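Long-range contacts in putative aminotransferase (Actinomadura melliaura, PDB 4ZWV), which probably transfers amino groups onto a sugar with the help of pyridoxal 5'-phosphate, in the pathway to the aminopentose of the indolocarbazole AT2433: residues A[126-131]-A[158-163]; A[137-142]-A[168-173]; A[272-277]-A[367-372]; A[279-284]-A[297-302]. All blocks are in the same frame, centred on the assembly; numbering follows the deposited sequence.

Interaction 1 joins two strands of the large mixed sheet. Interaction 2 joins the start of helix 138-152, which packs on that sheet, to the small antiparallel sheet holding strand 169-170. Their centres are 12 Å apart and they touch: Leu138 and Leu141 pack on His130, Glu160, Val128 and Val158. Their segments alternate along the chain. Interactions 3 and 4 come later, in the C-terminal part, and lie about 10 Å from each other, centre to centre. Segments 279-284 and 297-302 fall between the two segments of interaction 3, and Trp372 and Ile368 join the pair. About 24 Å separates the centres of interactions 1 and 4, where Trp131 approaches Asp297.

Interaction 1. Residues A[126-131]-A[158-163]; sequences IIVVHW and VIEDCA
Two parallel strands of a beta-alpha-beta unit, 126-129 and 158-161, lie side by side in the large mixed sheet of this pyridoxal-phosphate fold. Their backbones are joined by Ile159 N to Ile126 O, Val128 N to Ile159 O and Asp161 N to Val128 O. His130 N still reaches Asp161 O at 3.2 Å. Val128 CG2 touches both Val158 CG1, at 3.9 Å, and Glu160 CG. On the other face, Val129 CG2 lies alongside Asp161 CB. These two side chains are about 6 Å from those of cofactor-binding His164 and Ser185 respectively.

The chief polar side-chain link is His130 NE2 to Glu160 OE1, 2.8 Å long. The carboxylate meets the imidazole edge near the ring plane, the two planes 81° apart. NE2 meets OE1 on its anti side, 31° out of the carboxylate plane. With chi1 at -56°, His130 CG sits beside its own backbone N, and the ring turns back over the second strand. Cys162 SG also lies at the ring edge, 3.6 Å from His130 CD2. His130 ND1 is hydrogen-bonded to Val136 N, and Glu160 OE2 to Asn180 ND2, which probably limits rotation of both groups. Asp161 OD1 accepts from Ala163 N in an Asx turn, while OD2 bonds Thr87.

Helix 138-152 packs over Ile126, Val158 and Glu160. Helix 57-66 packs against Ile159 and Asp161, and strand 181-185 continues the sheet beside 158-161.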
loop_
_atom_site.group_PDB
_atom_site.type_symbol
_atom_site.label_atom_id
_atom_site.label_comp_id
_atom_site.label_asym_id
_atom_site.label_seq_id
_atom_site.Cartn_x
_atom_site.Cartn_y
_atom_site.Cartn_z
ATOM N N ILE A 126 3.405 22.051 1.081
ATOM C CA ILE A 126 2.798 22.195 2.392
ATOM C C ILE A 126 1.692 21.165 2.488
ATOM O O ILE A 126 0.893 21.078 1.574
ATOM C CB ILE A 126 2.216 23.608 2.582
ATOM C CG1 ILE A 126 3.308 24.670 2.394
ATOM C CG2 ILE A 126 1.536 23.733 3.953
ATOM C CD1 ILE A 126 2.741 26.022 1.969
ATOM N N ILE A 127 1.683 20.348 3.537
ATOM C CA ILE A 127 0.535 19.466 3.767
ATOM C C ILE A 127 -0.301 20.086 4.869
ATOM O O ILE A 127 0.209 20.369 5.955
ATOM C CB ILE A 127 0.950 18.028 4.148
ATOM C CG1 ILE A 127 1.819 17.421 3.032
ATOM C CG2 ILE A 127 -0.287 17.175 4.385
ATOM C CD1 ILE A 127 2.206 15.950 3.270
ATOM N N VAL A 128 -1.572 20.353 4.581
ATOM C CA VAL A 128 -2.443 20.920 5.607
ATOM C C VAL A 128 -3.471 19.867 5.987
ATOM O O VAL A 128 -4.017 19.179 5.124
ATOM C CB VAL A 128 -3.128 22.228 5.157
ATOM C CG1 VAL A 128 -2.076 23.298 4.834
ATOM C CG2 VAL A 128 -4.051 22.013 3.975
ATOM N N VAL A 129 -3.687 19.708 7.285
ATOM C CA VAL A 129 -4.577 18.669 7.788
ATOM C C VAL A 129 -5.834 19.287 8.376
ATOM O O VAL A 129 -5.758 20.125 9.283
ATOM C CB VAL A 129 -3.882 17.793 8.850
ATOM C CG1 VAL A 129 -4.830 16.691 9.325
ATOM C CG2 VAL A 129 -2.624 17.165 8.271
ATOM N N HIS A 130 -6.987 18.879 7.854
ATOM C CA HIS A 130 -8.271 19.323 8.401
ATOM C C HIS A 130 -8.559 18.476 9.641
ATOM O O HIS A 130 -9.406 17.577 9.639
ATOM C CB HIS A 130 -9.375 19.200 7.357
ATOM C CG HIS A 130 -9.089 19.931 6.082
ATOM N ND1 HIS A 130 -9.006 21.307 6.006
ATOM C CD2 HIS A 130 -8.883 19.472 4.824
ATOM C CE1 HIS A 130 -8.766 21.663 4.756
ATOM N NE2 HIS A 130 -8.679 20.564 4.019
ATOM N N TRP A 131 -7.816 18.781 10.700
ATOM C CA TRP A 131 -7.679 17.906 11.857
ATOM C C TRP A 131 -8.985 17.734 12.628
ATOM O O TRP A 131 -9.660 18.712 12.942
ATOM C CB TRP A 131 -6.578 18.460 12.761
ATOM C CG TRP A 131 -6.269 17.641 13.979
ATOM C CD1 TRP A 131 -6.373 18.044 15.287
ATOM C CD2 TRP A 131 -5.802 16.294 14.008
ATOM N NE1 TRP A 131 -5.989 17.021 16.125
ATOM C CE2 TRP A 131 -5.637 15.937 15.365
ATOM C CE3 TRP A 131 -5.513 15.348 13.021
ATOM C CZ2 TRP A 131 -5.194 14.670 15.753
ATOM C CZ3 TRP A 131 -5.068 14.089 13.410
ATOM C CH2 TRP A 131 -4.908 13.767 14.767
ATOM N N VAL A 158 0.098 22.767 -2.292
ATOM C CA VAL A 158 -0.600 22.358 -1.080
ATOM C C VAL A 158 -1.265 21.014 -1.321
ATOM O O VAL A 158 -1.925 20.814 -2.345
ATOM C CB VAL A 158 -1.674 23.384 -0.662
ATOM C CG1 VAL A 158 -2.569 22.807 0.444
ATOM C CG2 VAL A 158 -1.019 24.654 -0.195
ATOM N N ILE A 159 -1.076 20.091 -0.382
ATOM C CA ILE A 159 -1.830 18.850 -0.358
ATOM C C ILE A 159 -2.693 18.880 0.899
ATOM O O ILE A 159 -2.177 19.091 1.995
ATOM C CB ILE A 159 -0.920 17.621 -0.337
ATOM C CG1 ILE A 159 -0.072 17.566 -1.612
ATOM C CG2 ILE A 159 -1.768 16.355 -0.181
ATOM C CD1 ILE A 159 1.163 16.661 -1.465
ATOM N N GLU A 160 -4.002 18.710 0.734
ATOM C CA GLU A 160 -4.925 18.698 1.863
ATOM C C GLU A 160 -5.184 17.280 2.339
ATOM O O GLU A 160 -5.679 16.445 1.575
ATOM C CB GLU A 160 -6.267 19.340 1.488
ATOM C CG GLU A 160 -6.195 20.819 1.118
ATOM C CD GLU A 160 -7.546 21.351 0.667
ATOM O OE1 GLU A 160 -8.579 20.955 1.259
ATOM O OE2 GLU A 160 -7.585 22.147 -0.289
ATOM N N ASP A 161 -4.849 17.017 3.599
ATOM C CA ASP A 161 -5.138 15.723 4.218
ATOM C C ASP A 161 -6.543 15.815 4.790
ATOM O O ASP A 161 -6.773 16.472 5.811
ATOM C CB ASP A 161 -4.092 15.384 5.291
ATOM C CG ASP A 161 -4.341 14.046 5.965
ATOM O OD1 ASP A 161 -5.449 13.496 5.854
ATOM O OD2 ASP A 161 -3.411 13.531 6.615
ATOM N N CYS A 162 -7.473 15.148 4.110
ATOM C CA CYS A 162 -8.890 15.204 4.440
ATOM C C CYS A 162 -9.367 13.924 5.099
ATOM O O CYS A 162 -10.560 13.634 5.072
ATOM C CB CYS A 162 -9.722 15.447 3.177
ATOM S SG CYS A 162 -9.293 16.948 2.255
ATOM N N ALA A 163 -8.453 13.145 5.670
ATOM C CA ALA A 163 -8.823 11.858 6.267
ATOM C C ALA A 163 -9.963 11.930 7.285
ATOM O O ALA A 163 -10.780 11.004 7.375
ATOM C CB ALA A 163 -7.607 11.222 6.926
HETATM O O HOH W 1 -8.525 15.484 7.899
#

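Interaction 2. Residues A[137-142]-A[168-173]; sequences DLDRLA and ASYRGV
Tyr170 points its ring at the first turn of helix 138-152, with Leu138 N over one face and Leu138 CB 3.8 Å from CE2. The contact joins this helix start to a hairpin, whose type I' turn runs from Tyr170 to Val173. Tyr170 OH donates to Asp137 OD1 at 2.5 Å, the carboxylate plane 48° from the ring. It also accepts from Asp139 N at 3.0 Å. OD1 of Asp137, the N-cap, also takes Arg140 N from the opposite face.

Arg171 lies across the tyrosine, with CG over the centre of the ring and the guanidinium over OH. Its extended chain carries NH1 to Asp139 OD2 at 2.9 Å, a salt bridge. Asp137 OD1 is a long 3.8 Å from Arg171 NH2 and lies over the guanidinium face, so only charge acts there. Water 2 bridges Asp137 OD2 and Arg171 NH2.

A phenylalanine at Tyr170 would probably leave Asp139 N without its acceptor and remove one donor from the N-cap carboxylate.

The arginine, which also pairs with Asp288, probably offsets part of the negative charge of Asp137 and Asp139, and the short Tyr170 bond should help keep the capping carboxylate in place.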
loop_
_atom_site.group_PDB
_atom_site.type_symbol
_atom_site.label_atom_id
_atom_site.label_comp_id
_atom_site.label_asym_id
_atom_site.label_seq_id
_atom_site.Cartn_x
_atom_site.Cartn_y
_atom_site.Cartn_z
ATOM N N ASP A 137 -8.414 27.339 7.045
ATOM C CA ASP A 137 -8.775 28.544 6.307
ATOM C C ASP A 137 -8.079 28.566 4.936
ATOM O O ASP A 137 -7.016 29.179 4.774
ATOM C CB ASP A 137 -8.389 29.769 7.144
ATOM C CG ASP A 137 -8.900 31.078 6.569
ATOM O OD1 ASP A 137 -9.355 31.134 5.399
ATOM O OD2 ASP A 137 -8.819 32.086 7.311
ATOM N N LEU A 138 -8.691 27.911 3.954
ATOM C CA LEU A 138 -8.041 27.686 2.665
ATOM C C LEU A 138 -7.835 28.965 1.858
ATOM O O LEU A 138 -6.852 29.067 1.122
ATOM C CB LEU A 138 -8.842 26.671 1.843
ATOM C CG LEU A 138 -8.819 25.257 2.433
ATOM C CD1 LEU A 138 -9.783 24.378 1.645
ATOM C CD2 LEU A 138 -7.421 24.646 2.407
ATOM N N ASP A 139 -8.727 29.953 1.999
ATOM C CA ASP A 139 -8.548 31.212 1.272
ATOM C C ASP A 139 -7.338 31.969 1.810
ATOM O O ASP A 139 -6.587 32.585 1.055
ATOM C CB ASP A 139 -9.786 32.112 1.375
ATOM C CG ASP A 139 -10.986 31.606 0.575
ATOM O OD1 ASP A 139 -10.876 30.624 -0.187
ATOM O OD2 ASP A 139 -12.065 32.233 0.710
ATOM N N ARG A 140 -7.164 31.948 3.126
ATOM C CA ARG A 140 -6.007 32.606 3.722
ATOM C C ARG A 140 -4.719 31.930 3.270
ATOM O O ARG A 140 -3.731 32.593 2.922
ATOM C CB ARG A 140 -6.106 32.595 5.243
ATOM C CG ARG A 140 -4.948 33.288 5.896
ATOM C CD ARG A 140 -5.128 33.399 7.390
ATOM N NE ARG A 140 -3.925 33.961 7.995
ATOM C CZ ARG A 140 -3.628 33.863 9.282
ATOM N NH1 ARG A 140 -4.455 33.232 10.103
ATOM N NH2 ARG A 140 -2.505 34.396 9.744
ATOM N N LEU A 141 -4.748 30.606 3.266
ATOM C CA LEU A 141 -3.637 29.812 2.783
ATOM C C LEU A 141 -3.277 30.193 1.341
ATOM O O LEU A 141 -2.104 30.416 1.035
ATOM C CB LEU A 141 -4.000 28.334 2.898
ATOM C CG LEU A 141 -3.007 27.343 2.327
ATOM C CD1 LEU A 141 -1.670 27.447 3.048
ATOM C CD2 LEU A 141 -3.576 25.938 2.427
ATOM N N ALA A 142 -4.282 30.321 0.473
ATOM C CA ALA A 142 -4.032 30.711 -0.919
ATOM C C ALA A 142 -3.361 32.089 -1.013
ATOM O O ALA A 142 -2.483 32.294 -1.851
ATOM C CB ALA A 142 -5.332 30.696 -1.722
ATOM N N ALA A 168 -16.993 17.367 4.544
ATOM C CA ALA A 168 -16.785 18.731 5.043
ATOM C C ALA A 168 -16.804 19.735 3.905
ATOM O O ALA A 168 -16.579 19.372 2.746
ATOM C CB ALA A 168 -15.467 18.831 5.809
ATOM N N SER A 169 -17.067 20.997 4.244
ATOM C CA SER A 169 -17.049 22.070 3.256
ATOM C C SER A 169 -16.468 23.329 3.874
ATOM O O SER A 169 -16.407 23.465 5.094
ATOM C CB SER A 169 -18.449 22.355 2.726
ATOM O OG SER A 169 -19.283 22.809 3.773
ATOM N N TYR A 170 -16.054 24.249 3.013
ATOM C CA TYR A 170 -15.459 25.498 3.457
ATOM C C TYR A 170 -15.934 26.592 2.526
ATOM O O TYR A 170 -15.771 26.498 1.304
ATOM C CB TYR A 170 -13.925 25.377 3.481
ATOM C CG TYR A 170 -13.194 26.705 3.571
ATOM C CD1 TYR A 170 -12.942 27.311 4.798
ATOM C CD2 TYR A 170 -12.735 27.339 2.418
ATOM C CE1 TYR A 170 -12.263 28.522 4.872
ATOM C CE2 TYR A 170 -12.064 28.552 2.482
ATOM C CZ TYR A 170 -11.826 29.135 3.706
ATOM O OH TYR A 170 -11.134 30.322 3.763
ATOM N N ARG A 171 -16.560 27.600 3.123
ATOM C CA ARG A 171 -17.106 28.747 2.411
ATOM C C ARG A 171 -17.977 28.325 1.233
ATOM O O ARG A 171 -17.938 28.911 0.151
ATOM C CB ARG A 171 -15.972 29.687 1.996
ATOM C CG ARG A 171 -15.386 30.338 3.243
ATOM C CD ARG A 171 -14.430 31.479 2.989
ATOM N NE ARG A 171 -13.945 31.964 4.281
ATOM C CZ ARG A 171 -12.921 32.796 4.445
ATOM N NH1 ARG A 171 -12.259 33.261 3.394
ATOM N NH2 ARG A 171 -12.563 33.159 5.671
ATOM N N GLY A 172 -18.811 27.322 1.486
ATOM C CA GLY A 172 -19.859 26.960 0.549
ATOM C C GLY A 172 -19.393 26.035 -0.555
ATOM O O GLY A 172 -20.147 25.759 -1.490
ATOM N N VAL A 173 -18.159 25.553 -0.429
ATOM C CA VAL A 173 -17.536 24.706 -1.433
ATOM C C VAL A 173 -17.046 23.435 -0.749
ATOM O O VAL A 173 -16.338 23.496 0.258
ATOM C CB VAL A 173 -16.369 25.436 -2.127
ATOM C CG1 VAL A 173 -15.605 24.496 -3.065
ATOM C CG2 VAL A 173 -16.887 26.662 -2.877
HETATM O O HOH W 2 -9.722 34.290 5.913
#

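Interaction 3. Residues A[272-277]-A[367-372]; sequences KELTGV and TIRSGW
Past the end of helix 243-273 the backbone of 274-277 passes the last turn of helix 358-369, and Val277 CA comes within 6.2 Å of Arg369 CA. The contact ties together two helix C-termini in the C-terminal part of this aminotransferase.

Arg369 reaches back along the loop. Its chain bends at chi3 (77°), and NH1 meets two backbone carbonyls. Glu273 O is 2.7 Å from NH1, which sits above that carbonyl's plane, and Thr275 O is 2.9 Å from NH1, with a straighter N-H angle of 151°. Both oxygens lie near the guanidinium edge. One nitrogen thus serves two carbonyls at the end of a helix, where a positive charge probably stabilises the oxygens. Water 3 joins Arg369 NH2 to Thr275 O.

Val277 points toward the second segment. CG2 lies over the guanidinium face, 3.6 Å from Arg369 NH1, while CG1 touches Ile368 CG2 and the edge of the Trp372 ring. An alanine at Val277 is likely to open a gap between Ile368 and Trp372 and to leave the guanidinium face less covered. Leu274 CD2 meets Ile368 CG2 from another direction, crossing at about a right angle. Leu280 and Leu282 of strand 280-282 extend this apolar patch.

The Trp372 indole bonds Asp301 O through NE1 and stands edge-to-face with Phe306. At its own edge, CZ3 lies 4.2 Å from Val277 CG1.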
loop_
_atom_site.group_PDB
_atom_site.type_symbol
_atom_site.label_atom_id
_atom_site.label_comp_id
_atom_site.label_asym_id
_atom_site.label_seq_id
_atom_site.Cartn_x
_atom_site.Cartn_y
_atom_site.Cartn_z
ATOM N N LYS A 272 -23.636 23.124 23.194
ATOM C CA LYS A 272 -24.704 23.743 23.975
ATOM C C LYS A 272 -24.620 23.397 25.457
ATOM O O LYS A 272 -24.935 24.228 26.315
ATOM C CB LYS A 272 -26.070 23.314 23.422
ATOM C CG LYS A 272 -27.279 23.865 24.172
ATOM C CD LYS A 272 -28.573 23.266 23.622
ATOM C CE LYS A 272 -29.810 23.836 24.310
ATOM N NZ LYS A 272 -29.833 23.559 25.775
ATOM N N GLU A 273 -24.188 22.174 25.751
ATOM C CA GLU A 273 -24.334 21.611 27.088
ATOM C C GLU A 273 -23.048 21.587 27.911
ATOM O O GLU A 273 -23.084 21.264 29.101
ATOM C CB GLU A 273 -24.901 20.191 26.984
ATOM C CG GLU A 273 -26.254 20.102 26.282
ATOM C CD GLU A 273 -27.384 20.733 27.076
ATOM O OE1 GLU A 273 -27.221 20.939 28.299
ATOM O OE2 GLU A 273 -28.442 21.019 26.473
ATOM N N LEU A 274 -21.924 21.910 27.277
ATOM C CA LEU A 274 -20.621 21.892 27.947
ATOM C C LEU A 274 -20.052 23.295 28.198
ATOM O O LEU A 274 -18.850 23.450 28.391
ATOM C CB LEU A 274 -19.615 21.057 27.153
ATOM C CG LEU A 274 -19.880 19.545 27.140
ATOM C CD1 LEU A 274 -18.780 18.800 26.382
ATOM C CD2 LEU A 274 -20.034 19.008 28.562
ATOM N N THR A 275 -20.898 24.322 28.144
ATOM C CA THR A 275 -20.451 25.679 28.478
ATOM C C THR A 275 -20.375 25.913 29.986
ATOM O O THR A 275 -21.117 25.308 30.751
ATOM C CB THR A 275 -21.392 26.752 27.888
ATOM O OG1 THR A 275 -22.665 26.711 28.553
ATOM C CG2 THR A 275 -21.550 26.566 26.377
ATOM N N GLY A 276 -19.470 26.785 30.420
ATOM C CA GLY A 276 -19.454 27.152 31.824
ATOM C C GLY A 276 -18.954 26.064 32.755
ATOM O O GLY A 276 -19.279 26.071 33.938
ATOM N N VAL A 277 -18.230 25.091 32.212
ATOM C CA VAL A 277 -17.682 24.017 33.031
ATOM C C VAL A 277 -16.306 24.402 33.569
ATOM O O VAL A 277 -15.404 24.704 32.798
ATOM C CB VAL A 277 -17.578 22.712 32.235
ATOM C CG1 VAL A 277 -16.954 21.612 33.099
ATOM C CG2 VAL A 277 -18.956 22.289 31.753
ATOM N N THR A 367 -21.323 13.411 33.229
ATOM C CA THR A 367 -20.074 13.007 33.856
ATOM C C THR A 367 -19.102 14.183 33.921
ATOM O O THR A 367 -18.557 14.483 34.981
ATOM C CB THR A 367 -19.431 11.821 33.107
ATOM O OG1 THR A 367 -20.300 10.684 33.193
ATOM C CG2 THR A 367 -18.088 11.464 33.722
ATOM N N ILE A 368 -18.905 14.858 32.793
ATOM C CA ILE A 368 -18.022 16.018 32.752
ATOM C C ILE A 368 -18.495 17.132 33.689
ATOM O O ILE A 368 -17.698 17.701 34.443
ATOM C CB ILE A 368 -17.903 16.566 31.314
ATOM C CG1 ILE A 368 -17.167 15.561 30.423
ATOM C CG2 ILE A 368 -17.160 17.898 31.294
ATOM C CD1 ILE A 368 -17.153 15.944 28.961
ATOM N N ARG A 369 -19.794 17.418 33.687
ATOM C CA ARG A 369 -20.297 18.532 34.488
ATOM C C ARG A 369 -20.273 18.252 35.993
ATOM O O ARG A 369 -20.412 19.174 36.794
ATOM C CB ARG A 369 -21.719 18.916 34.047
ATOM C CG ARG A 369 -21.763 19.548 32.657
ATOM C CD ARG A 369 -23.096 20.225 32.356
ATOM N NE ARG A 369 -23.200 21.513 33.041
ATOM C CZ ARG A 369 -22.895 22.689 32.495
ATOM N NH1 ARG A 369 -22.483 22.760 31.236
ATOM N NH2 ARG A 369 -23.022 23.804 33.207
ATOM N N SER A 370 -20.084 16.993 36.376
ATOM C CA SER A 370 -20.009 16.638 37.787
ATOM C C SER A 370 -18.608 16.871 38.360
ATOM O O SER A 370 -18.404 16.732 39.568
ATOM C CB SER A 370 -20.424 15.177 38.005
ATOM O OG SER A 370 -19.458 14.275 37.496
ATOM N N GLY A 371 -17.655 17.224 37.496
ATOM C CA GLY A 371 -16.320 17.596 37.938
ATOM C C GLY A 371 -15.342 16.439 38.061
ATOM O O GLY A 371 -15.727 15.276 37.971
ATOM N N TRP A 372 -14.066 16.760 38.256
ATOM C CA TRP A 372 -13.036 15.733 38.381
ATOM C C TRP A 372 -11.896 16.191 39.282
ATOM O O TRP A 372 -10.949 15.441 39.517
ATOM C CB TRP A 372 -12.497 15.337 37.003
ATOM C CG TRP A 372 -11.914 16.474 36.221
ATOM C CD1 TRP A 372 -10.604 16.838 36.156
ATOM C CD2 TRP A 372 -12.630 17.388 35.382
ATOM N NE1 TRP A 372 -10.457 17.929 35.327
ATOM C CE2 TRP A 372 -11.690 18.290 34.848
ATOM C CE3 TRP A 372 -13.979 17.541 35.046
ATOM C CZ2 TRP A 372 -12.051 19.318 33.981
ATOM C CZ3 TRP A 372 -14.336 18.560 34.185
ATOM C CH2 TRP A 372 -13.381 19.436 33.664
ATOM O OXT TRP A 372 -11.900 17.307 39.798
HETATM O O HOH W 3 -23.813 26.319 32.306
#

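Interaction 4. Residues A[279-284]-A[297-302]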
loop_
_atom_site.group_PDB
_atom_site.type_symbol
_atom_site.label_atom_id
_atom_site.label_comp_id
_atom_site.label_asym_id
_atom_site.label_seq_id
_atom_site.Cartn_x
_atom_site.Cartn_y
_atom_site.Cartn_z
ATOM N N GLY A 279 -12.660 24.407 34.466
ATOM C CA GLY A 279 -11.551 23.593 34.013
ATOM C C GLY A 279 -11.705 23.006 32.618
ATOM O O GLY A 279 -10.866 22.217 32.199
ATOM N N LEU A 280 -12.763 23.377 31.898
ATOM C CA LEU A 280 -12.957 22.900 30.531
ATOM C C LEU A 280 -13.153 24.062 29.560
ATOM O O LEU A 280 -13.996 24.940 29.772
ATOM C CB LEU A 280 -14.151 21.934 30.459
ATOM C CG LEU A 280 -14.335 21.234 29.103
ATOM C CD1 LEU A 280 -14.820 19.804 29.295
ATOM C CD2 LEU A 280 -15.302 21.995 28.206
ATOM N N GLU A 281 -12.377 24.050 28.486
ATOM C CA GLU A 281 -12.446 25.081 27.462
ATOM C C GLU A 281 -12.857 24.455 26.135
ATOM O O GLU A 281 -12.276 23.463 25.705
ATOM C CB GLU A 281 -11.098 25.796 27.339
ATOM C CG GLU A 281 -11.110 27.005 26.423
ATOM C CD GLU A 281 -9.769 27.715 26.391
ATOM O OE1 GLU A 281 -8.754 27.084 26.752
ATOM O OE2 GLU A 281 -9.732 28.901 26.001
ATOM N N LEU A 282 -13.882 25.020 25.508
ATOM C CA LEU A 282 -14.330 24.561 24.201
ATOM C C LEU A 282 -13.525 25.212 23.080
ATOM O O LEU A 282 -12.919 26.269 23.272
ATOM C CB LEU A 282 -15.815 24.879 24.012
ATOM C CG LEU A 282 -16.802 24.287 25.021
ATOM C CD1 LEU A 282 -18.206 24.779 24.724
ATOM C CD2 LEU A 282 -16.758 22.769 24.994
ATOM N N LEU A 283 -13.495 24.563 21.920
ATOM C CA LEU A 283 -12.905 25.170 20.734
ATOM C C LEU A 283 -13.980 25.979 20.002
ATOM O O LEU A 283 -15.078 25.482 19.759
ATOM C CB LEU A 283 -12.307 24.099 19.821
ATOM C CG LEU A 283 -11.043 23.449 20.388
ATOM C CD1 LEU A 283 -10.660 22.228 19.588
ATOM C CD2 LEU A 283 -9.896 24.453 20.419
ATOM N N GLN A 284 -13.665 27.219 19.654
ATOM C CA GLN A 284 -14.609 28.070 18.930
ATOM C C GLN A 284 -14.458 27.869 17.421
ATOM O O GLN A 284 -13.404 28.148 16.862
ATOM C CB GLN A 284 -14.402 29.544 19.296
ATOM C CG GLN A 284 -14.619 29.866 20.771
ATOM C CD GLN A 284 -16.050 29.644 21.215
ATOM O OE1 GLN A 284 -16.314 28.887 22.152
ATOM N NE2 GLN A 284 -16.987 30.304 20.541
ATOM N N ASP A 297 -13.130 17.704 20.240
ATOM C CA ASP A 297 -12.018 18.126 21.090
ATOM C C ASP A 297 -12.415 19.168 22.129
ATOM O O ASP A 297 -13.198 20.084 21.850
ATOM C CB ASP A 297 -10.879 18.699 20.247
ATOM C CG ASP A 297 -10.056 17.623 19.564
ATOM O OD1 ASP A 297 -10.316 16.430 19.815
ATOM O OD2 ASP A 297 -9.138 17.980 18.796
ATOM N N VAL A 298 -11.852 19.029 23.328
ATOM C CA VAL A 298 -11.902 20.076 24.347
ATOM C C VAL A 298 -10.520 20.212 24.977
ATOM O O VAL A 298 -9.626 19.413 24.703
ATOM C CB VAL A 298 -12.953 19.783 25.442
ATOM C CG1 VAL A 298 -14.359 19.724 24.842
ATOM C CG2 VAL A 298 -12.636 18.494 26.172
ATOM N N LYS A 299 -10.339 21.234 25.800
ATOM C CA LYS A 299 -9.091 21.402 26.534
ATOM C C LYS A 299 -9.409 21.464 28.019
ATOM O O LYS A 299 -10.283 22.222 28.425
ATOM C CB LYS A 299 -8.357 22.662 26.063
ATOM C CG LYS A 299 -7.882 22.577 24.608
ATOM C CD LYS A 299 -7.304 23.905 24.096
ATOM C CE LYS A 299 -8.384 24.956 23.923
ATOM N NZ LYS A 299 -7.862 26.234 23.342
ATOM N N VAL A 300 -8.719 20.665 28.833
ATOM C CA VAL A 300 -9.035 20.614 30.263
ATOM C C VAL A 300 -7.841 20.835 31.189
ATOM O O VAL A 300 -6.701 20.494 30.851
ATOM C CB VAL A 300 -9.686 19.254 30.657
ATOM C CG1 VAL A 300 -11.016 19.065 29.947
ATOM C CG2 VAL A 300 -8.751 18.089 30.357
ATOM N N ASP A 301 -8.127 21.420 32.350
ATOM C CA ASP A 301 -7.194 21.481 33.470
ATOM C C ASP A 301 -7.194 20.144 34.202
ATOM O O ASP A 301 -8.209 19.443 34.207
ATOM C CB ASP A 301 -7.576 22.594 34.440
ATOM C CG ASP A 301 -7.596 23.959 33.789
ATOM O OD1 ASP A 301 -6.899 24.153 32.776
ATOM O OD2 ASP A 301 -8.317 24.841 34.304
ATOM N N ASP A 302 -6.067 19.811 34.835
ATOM C CA ASP A 302 -5.904 18.545 35.564
ATOM C C ASP A 302 -6.372 17.364 34.723
ATOM O O ASP A 302 -7.231 16.584 35.138
ATOM C CB ASP A 302 -6.660 18.563 36.895
ATOM C CG ASP A 302 -6.175 17.480 37.860
ATOM O OD1 ASP A 302 -5.275 16.693 37.487
ATOM O OD2 ASP A 302 -6.709 17.406 38.988
HETATM O O HOH W 4 -5.817 27.440 24.954
HETATM O O HOH W 5 -10.382 27.479 22.685
HETATM O O HOH W 6 -15.026 22.155 21.518
#
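Leu280 and Val300 face each other in an antiparallel pairing of strands 280-282 and 297-300, within a small three-stranded sheet completed by 347-350. The packed side is apolar. Leu280 CD1 sits between Val300 CG1, at 3.9 Å, and Val298 CG2, at 4.0 Å. Leu280 CG is anti to the backbone N (chi1 -173°), which takes the branch across to both valines. Leu282 CD2 lies alongside Val298 CG1. Val348 of the third strand backs both valines.

Glu281 and Lys299 form the hydrogen-bonded pair: Glu281 N gives to Lys299 O at 2.8 Å, and Lys299 N returns to Glu281 O at 3.0 Å. Asp301 N adds a bond to Gly279 O, just before the strand, at a glycine with positive phi.

The other face is polar and wetter. Glu281 and Lys299 run side by side, but Glu281 OE1 and Lys299 NZ are 3.6 Å apart, a long salt bridge. OE1 has a further partner in Arg346, and NZ gives to Pro105 O. Water 4 binds NZ, and water 5 joins NZ to Leu282 O. Where the strands part, water 6 bridges Leu283 N and Asp297 O and takes the place of a direct backbone bond.

Lys299 is buried, yet its ammonium has a carbonyl, two waters and a nearby carboxylate. Its charge is therefore probably shared among several acceptors, with no single close ion pair to Glu281.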